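PDB 4J6O: metallophosphoesterase from Clostridium thermocellum, which probably removes 2',3'-phosphate groups from RNA ends during bacterial RNA repair, as a manganese-bound phosphoesterase of the calcineurin-like family. Local coordinates for residues V98-L101 with R102-G106; V109-T112 with H113-R117. All coordinates share one frame; numbering follows the deposited sequence.

Contact 1 of 2, residues V98-L101 with R102-G106; sequences VKLL and RKLNG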
ATOM      1  N   VAL A  98       9.704   0.106   2.370  1.00 26.09           N
ATOM      2  CA  VAL A  98      11.011   0.759   2.108  0.70 20.62           C
ATOM      3  C   VAL A  98      11.953   0.538   3.274  1.00 29.67           C
ATOM      4  O   VAL A  98      13.167   0.333   3.092  1.00 29.79           O
ATOM      5  CB  VAL A  98      10.810   2.266   1.807  0.70 19.66           C
ATOM      6  CG1 VAL A  98      12.136   3.060   1.835  0.70 27.65           C
ATOM      7  CG2 VAL A  98      10.144   2.399   0.449  0.70 21.81           C
ATOM      8  N   LYS A  99      11.417   0.585   4.495  1.00 28.93           N
ATOM      9  CA  LYS A  99      12.286   0.315   5.644  1.00 32.95           C
ATOM     10  C   LYS A  99      12.762  -1.139   5.598  1.00 34.81           C
ATOM     11  O   LYS A  99      13.908  -1.440   5.939  1.00 35.60           O
ATOM     12  CB  LYS A  99      11.549   0.578   6.942  1.00 27.30           C
ATOM     13  CG  LYS A  99      12.291   0.082   8.185  1.00 41.89           C
ATOM     14  CD  LYS A  99      11.744   0.777   9.430  1.00 40.94           C
ATOM     15  CE  LYS A  99      12.350   0.194  10.686  1.00 45.88           C
ATOM     16  NZ  LYS A  99      11.545   0.558  11.881  1.00 42.74           N
ATOM     17  N   LEU A 100      11.892  -2.059   5.172  1.00 26.57           N
ATOM     18  CA  LEU A 100      12.307  -3.449   5.065  1.00 26.93           C
ATOM     19  C   LEU A 100      13.405  -3.579   4.047  1.00 30.06           C
ATOM     20  O   LEU A 100      14.369  -4.332   4.274  1.00 32.32           O
ATOM     21  CB  LEU A 100      11.144  -4.362   4.647  1.00 28.35           C
ATOM     22  CG  LEU A 100      11.536  -5.810   4.286  1.00 27.62           C
ATOM     23  CD1 LEU A 100      12.105  -6.611   5.453  1.00 33.66           C
ATOM     24  CD2 LEU A 100      10.313  -6.537   3.653  1.00 28.14           C
ATOM     25  N   LEU A 101      13.248  -2.880   2.917  1.00 30.81           N
ATOM     26  CA  LEU A 101      14.303  -2.898   1.874  1.00 29.05           C
ATOM     27  C   LEU A 101      15.648  -2.415   2.419  1.00 33.07           C
ATOM     28  O   LEU A 101      16.694  -3.052   2.164  1.00 32.91           O
ATOM     29  CB  LEU A 101      13.884  -2.100   0.634  1.00 31.56           C
ATOM     30  CG  LEU A 101      14.962  -1.923  -0.447  1.00 38.69           C
ATOM     31  CD1 LEU A 101      15.432  -3.248  -0.916  1.00 34.89           C
ATOM     32  CD2 LEU A 101      14.435  -1.128  -1.600  1.00 38.23           C
ATOM     33  N   ARG A 102      15.633  -1.349   3.220  1.00 34.31           N
ATOM     34  CA  ARG A 102      16.885  -0.842   3.817  1.00 30.84           C
ATOM     35  C   ARG A 102      17.489  -1.889   4.741  1.00 35.68           C
ATOM     36  O   ARG A 102      18.694  -2.055   4.762  1.00 37.45           O
ATOM     37  CB  ARG A 102      16.618   0.444   4.586  1.00 31.36           C
ATOM     38  CG  ARG A 102      16.334   1.569   3.641  1.00 44.58           C
ATOM     39  CD  ARG A 102      15.827   2.815   4.315  1.00 61.86           C
ATOM     40  NE  ARG A 102      15.521   3.801   3.285  1.00 84.32           N
ATOM     41  CZ  ARG A 102      14.664   4.799   3.429  1.00 57.23           C
ATOM     42  NH1 ARG A 102      14.012   4.947   4.579  1.00 65.70           N
ATOM     43  NH2 ARG A 102      14.459   5.643   2.421  1.00 67.94           N
ATOM     44  N   LYS A 103      16.654  -2.614   5.483  1.00 33.24           N
ATOM     45  CA  LYS A 103      17.160  -3.622   6.413  1.00 31.81           C
ATOM     46  C   LYS A 103      17.755  -4.803   5.624  1.00 33.99           C
ATOM     47  O   LYS A 103      18.864  -5.256   5.895  1.00 39.29           O
ATOM     48  CB  LYS A 103      16.034  -4.073   7.363  1.00 36.35           C
ATOM     49  CG  LYS A 103      16.354  -5.276   8.248  1.00 35.70           C
ATOM     50  CD  LYS A 103      17.503  -4.982   9.232  1.00 36.17           C
ATOM     51  CE  LYS A 103      17.803  -6.204  10.069  1.00 48.74           C
ATOM     52  NZ  LYS A 103      18.902  -5.934  11.039  1.00 44.46           N
ATOM     53  N   LEU A 104      17.037  -5.282   4.607  1.00 36.86           N
ATOM     54  CA  LEU A 104      17.584  -6.367   3.799  1.00 31.70           C
ATOM     55  C   LEU A 104      18.866  -5.933   3.064  1.00 33.11           C
ATOM     56  O   LEU A 104      19.696  -6.771   2.752  1.00 40.38           O
ATOM     57  CB  LEU A 104      16.549  -6.898   2.786  1.00 34.94           C
ATOM     58  CG  LEU A 104      15.264  -7.450   3.424  1.00 37.17           C
ATOM     59  CD1 LEU A 104      14.205  -7.724   2.353  1.00 35.28           C
ATOM     60  CD2 LEU A 104      15.541  -8.704   4.237  1.00 36.56           C
ATOM     61  N   ASN A 105      18.997  -4.643   2.744  1.00 37.06           N
ATOM     62  CA  ASN A 105      20.205  -4.113   2.084  1.00 33.64           C
ATOM     63  C   ASN A 105      21.385  -3.980   3.027  1.00 51.51           C
ATOM     64  O   ASN A 105      22.492  -3.692   2.580  1.00 42.79           O
ATOM     65  CB  ASN A 105      19.953  -2.744   1.467  1.00 34.03           C
ATOM     66  CG  ASN A 105      19.265  -2.828   0.108  1.00 45.68           C
ATOM     67  OD1 ASN A 105      19.189  -3.898  -0.493  1.00 40.17           O
ATOM     68  ND2 ASN A 105      18.819  -1.685  -0.400  1.00 40.81           N
ATOM     69  N   GLY A 106      21.145  -4.162   4.324  1.00 35.69           N
ATOM     70  CA  GLY A 106      22.232  -4.134   5.309  1.00 37.83           C
ATOM     71  C   GLY A 106      22.199  -2.982   6.296  1.00 52.14           C
ATOM     72  O   GLY A 106      23.124  -2.796   7.077  1.00 47.40           O
TER

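Contact 2 of 2, residues V109-T112 with H113-R117; sequences VQIT and HGLDR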
ATOM      1  N   VAL A 109      18.532  -1.012  11.039  1.00 44.37           N
ATOM      2  CA  VAL A 109      17.368  -0.206  11.422  1.00 41.46           C
ATOM      3  C   VAL A 109      16.715  -0.724  12.695  1.00 57.38           C
ATOM      4  O   VAL A 109      16.912  -1.880  13.090  1.00 42.18           O
ATOM      5  CB  VAL A 109      16.303  -0.212  10.327  1.00 43.67           C
ATOM      6  CG1 VAL A 109      16.906   0.121   8.972  1.00 46.03           C
ATOM      7  CG2 VAL A 109      15.560  -1.575  10.277  1.00 40.80           C
ATOM      8  N   GLN A 110      15.918   0.121  13.330  1.00 43.16           N
ATOM      9  CA  GLN A 110      15.217  -0.280  14.538  0.52 45.18           C
ATOM     10  C   GLN A 110      14.164  -1.335  14.228  1.00 41.57           C
ATOM     11  O   GLN A 110      13.361  -1.158  13.314  1.00 42.41           O
ATOM     12  CB  GLN A 110      14.531   0.921  15.163  0.52 47.22           C
ATOM     13  CG  GLN A 110      15.498   1.965  15.671  0.52 71.80           C
ATOM     14  CD  GLN A 110      14.796   3.035  16.470  0.52 57.88           C
ATOM     15  OE1 GLN A 110      13.570   3.190  16.376  0.52 45.90           O
ATOM     16  NE2 GLN A 110      15.558   3.775  17.264  0.52 60.22           N
ATOM     17  N   ILE A 111      14.160  -2.418  15.001  1.00 34.33           N
ATOM     18  CA  ILE A 111      13.150  -3.472  14.798  1.00 40.45           C
ATOM     19  C   ILE A 111      11.854  -3.144  15.563  1.00 32.68           C
ATOM     20  O   ILE A 111      11.709  -3.446  16.755  1.00 41.28           O
ATOM     21  CB  ILE A 111      13.680  -4.851  15.206  1.00 39.14           C
ATOM     22  CG1 ILE A 111      15.014  -5.151  14.509  1.00 36.02           C
ATOM     23  CG2 ILE A 111      12.630  -5.954  14.923  1.00 34.69           C
ATOM     24  CD1 ILE A 111      15.036  -4.930  13.006  1.00 35.95           C
ATOM     25  N   THR A 112      10.936  -2.494  14.874  1.00 37.32           N
ATOM     26  CA  THR A 112       9.749  -1.964  15.516  1.00 32.76           C
ATOM     27  C   THR A 112       8.538  -2.080  14.599  1.00 27.53           C
ATOM     28  O   THR A 112       8.664  -2.279  13.374  1.00 34.80           O
ATOM     29  CB  THR A 112       9.929  -0.462  15.813  1.00 36.80           C
ATOM     30  OG1 THR A 112      10.382   0.196  14.633  1.00 45.18           O
ATOM     31  CG2 THR A 112      10.997  -0.268  16.921  1.00 35.83           C
ATOM     32  N   HIS A 113       7.387  -1.889  15.238  1.00 32.98           N
ATOM     33  CA  HIS A 113       6.115  -1.778  14.531  1.00 28.67           C
ATOM     34  C   HIS A 113       5.884  -2.956  13.635  1.00 29.15           C
ATOM     35  O   HIS A 113       5.331  -2.776  12.532  1.00 29.56           O
ATOM     36  CB  HIS A 113       6.081  -0.508  13.710  1.00 28.20           C
ATOM     37  CG  HIS A 113       6.200   0.730  14.539  1.00 38.69           C
ATOM     38  ND1 HIS A 113       7.239   1.620  14.401  1.00 49.45           N
ATOM     39  CD2 HIS A 113       5.420   1.214  15.533  1.00 62.41           C
ATOM     40  CE1 HIS A 113       7.083   2.612  15.258  1.00 52.57           C
ATOM     41  NE2 HIS A 113       5.992   2.389  15.961  1.00 48.85           N
ATOM     42  N   GLY A 114       6.241  -4.155  14.099  1.00 30.91           N
ATOM     43  CA  GLY A 114       5.912  -5.339  13.304  1.00 30.25           C
ATOM     44  C   GLY A 114       7.000  -5.886  12.408  1.00 33.96           C
ATOM     45  O   GLY A 114       6.809  -6.929  11.775  1.00 27.14           O
ATOM     46  N   LEU A 115       8.128  -5.180  12.315  1.00 28.12           N
ATOM     47  CA  LEU A 115       9.199  -5.642  11.438  1.00 30.76           C
ATOM     48  C   LEU A 115       9.753  -6.987  11.897  1.00 33.02           C
ATOM     49  O   LEU A 115      10.186  -7.813  11.085  1.00 33.02           O
ATOM     50  CB  LEU A 115      10.327  -4.586  11.310  1.00 25.59           C
ATOM     51  CG  LEU A 115      11.571  -4.992  10.499  1.00 30.68           C
ATOM     52  CD1 LEU A 115      11.262  -5.363   9.052  1.00 34.27           C
ATOM     53  CD2 LEU A 115      12.507  -3.805  10.512  1.00 32.30           C
ATOM     54  N   ASP A 116       9.716  -7.222  13.197  1.00 32.33           N
ATOM     55  CA  ASP A 116      10.167  -8.501  13.726  1.00 33.60           C
ATOM     56  C   ASP A 116       9.375  -9.631  13.063  1.00 37.48           C
ATOM     57  O   ASP A 116       9.944 -10.666  12.731  1.00 36.71           O
ATOM     58  CB  ASP A 116      10.019  -8.577  15.247  1.00 35.87           C
ATOM     59  CG  ASP A 116       8.549  -8.577  15.693  1.00 36.14           C
ATOM     60  OD1 ASP A 116       7.803  -7.682  15.261  1.00 37.19           O
ATOM     61  OD2 ASP A 116       8.156  -9.474  16.475  1.00 61.80           O
ATOM     62  N   ARG A 117       8.071  -9.430  12.867  1.00 32.03           N
ATOM     63  CA  ARG A 117       7.296 -10.511  12.283  1.00 31.35           C
ATOM     64  C   ARG A 117       7.731 -10.754  10.845  1.00 34.42           C
ATOM     65  O   ARG A 117       7.809 -11.883  10.420  1.00 33.25           O
ATOM     66  CB  ARG A 117       5.774 -10.231  12.262  1.00 28.65           C
ATOM     67  CG  ARG A 117       5.180  -9.784  13.577  1.00 32.20           C
ATOM     68  CD  ARG A 117       5.408 -10.821  14.636  1.00 45.09           C
ATOM     69  NE  ARG A 117       5.169 -10.312  15.987  1.00 46.67           N
ATOM     70  CZ  ARG A 117       3.972 -10.206  16.558  1.00 55.58           C
ATOM     71  NH1 ARG A 117       2.866 -10.551  15.898  1.00 39.49           N
ATOM     72  NH2 ARG A 117       3.879  -9.747  17.798  1.00 56.68           N
TER

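Contact 1 of 2, residues V98-L101 with R102-G106
Leu100 and Leu104 sit one turn apart on helix 95-104, and the two leucine side chains pack against each other at a slant, with Leu100 CG 3.8 Å from Leu104 CD1. Ile137 and Leu119, from two other helices, cover Leu100.

Backbone bonds of the i to i+4 kind tie the same turns together and carry the helix to its end. Leu104 N binds Leu100 O at 2.9 Å, and Asn105 N binds Leu101 O at the same length; Arg102 N and Lys103 N make the equivalent bonds to Val98 O and Lys99 O. The chain then turns off in a Schellman motif: Gly106 takes a positive phi of 114°, which suits glycine, and its N bonds back to Lys103 O at 3.0 Å.

Close to this end a carboxamide lies against a leucine methyl: ND2 and OD1 of Asn105 are both 3.8 Å from Leu101 CD1.

A methyl over a flat cation makes the remaining pair, though Val98 is modelled in two conformers and the contact holds for one of them. In that conformer CG1 of Val98 lies over the centre of one face of the Arg102 guanidinium, 3.5 Å from Arg102 CZ. Two torsions bring this about: CG1 of Val98 is anti to its backbone N (chi1 167°), while the arginine chain leaves beside its own N (chi1 -71°) and runs extended from CG to NE, back toward the start of the helix. Arg102 NH1 hydrogen-bonds to Tyr176 OH, and Val98 packs on Leu175 of helix 168-176.

Contact 2 of 2, residues V109-T112 with H113-R117
Thr112 and Leu115 are joined by the one backbone hydrogen bond that crosses this contact, closing a type I' beta turn with His113 and Gly114 at its corner. Leu115 N lies 3.1 Å from Thr112 O, and the N-H points at the oxygen fairly directly (162°), yet it arrives from well above the carbonyl plane, 60° out of it. Both corner residues take positive phi; at Gly114 a side chain would press on the preceding carbonyl oxygen, so glycine fits there. Gly114 is also the N-cap residue of the helix that starts with Leu115.

The side chain of Leu115 points back at the incoming loop. With CG anti to the backbone N (chi1 175°), its CD2 touches two aliphatic groups of that loop, and the side chain crosses each at about a right angle: Ile111 CD1 is 3.7 Å from Leu115 CD2, and Val109 CG2 is 3.8 Å from that same methyl. The other branch of Ile111 serves the next residue, its CG2 lying 3.7 Å from Asp116 CB, so the isoleucine spans the first two residues of the helix.

His113 runs alongside Thr112, both side chains heading the same way, and its ring approaches the threonine hydroxyl obliquely. Around the first turn, Asp116 OD2 takes a salt bridge from Arg117 NE at 3.1 Å, the oxygen sitting at the edge of the guanidinium in its plane.

The loop is backed by helix 95-104, where Lys99 lies against Val109 and Thr112 and His96 against His113. A backbone hydrogen bond to Arg69, in the loop between strand 59-62 and helix 73-86, anchors Gly114 at the start of helix 115-122.

How the contacts relate
Contact 1 comes first along the chain, on helix 95-104; contact 2 follows in the loop and turn that lead into helix 115-122, and their centres are 11 Å apart. Lys99 is the main tie between them: its NZ gives a hydrogen bond to Gln110 O, 2.9 Å away, and its CE packs 3.7 Å from Val109 CG2. Lys103 CB adds a further apolar touch on that valine. Both contacts lie on the same side of the domain, within the calcineurin-like phosphoesterase range. The Lys99 side chain is about 11 Å from the manganese held by Asp19, His21 and Asp65, so it belongs to the metal's wider surroundings without touching it.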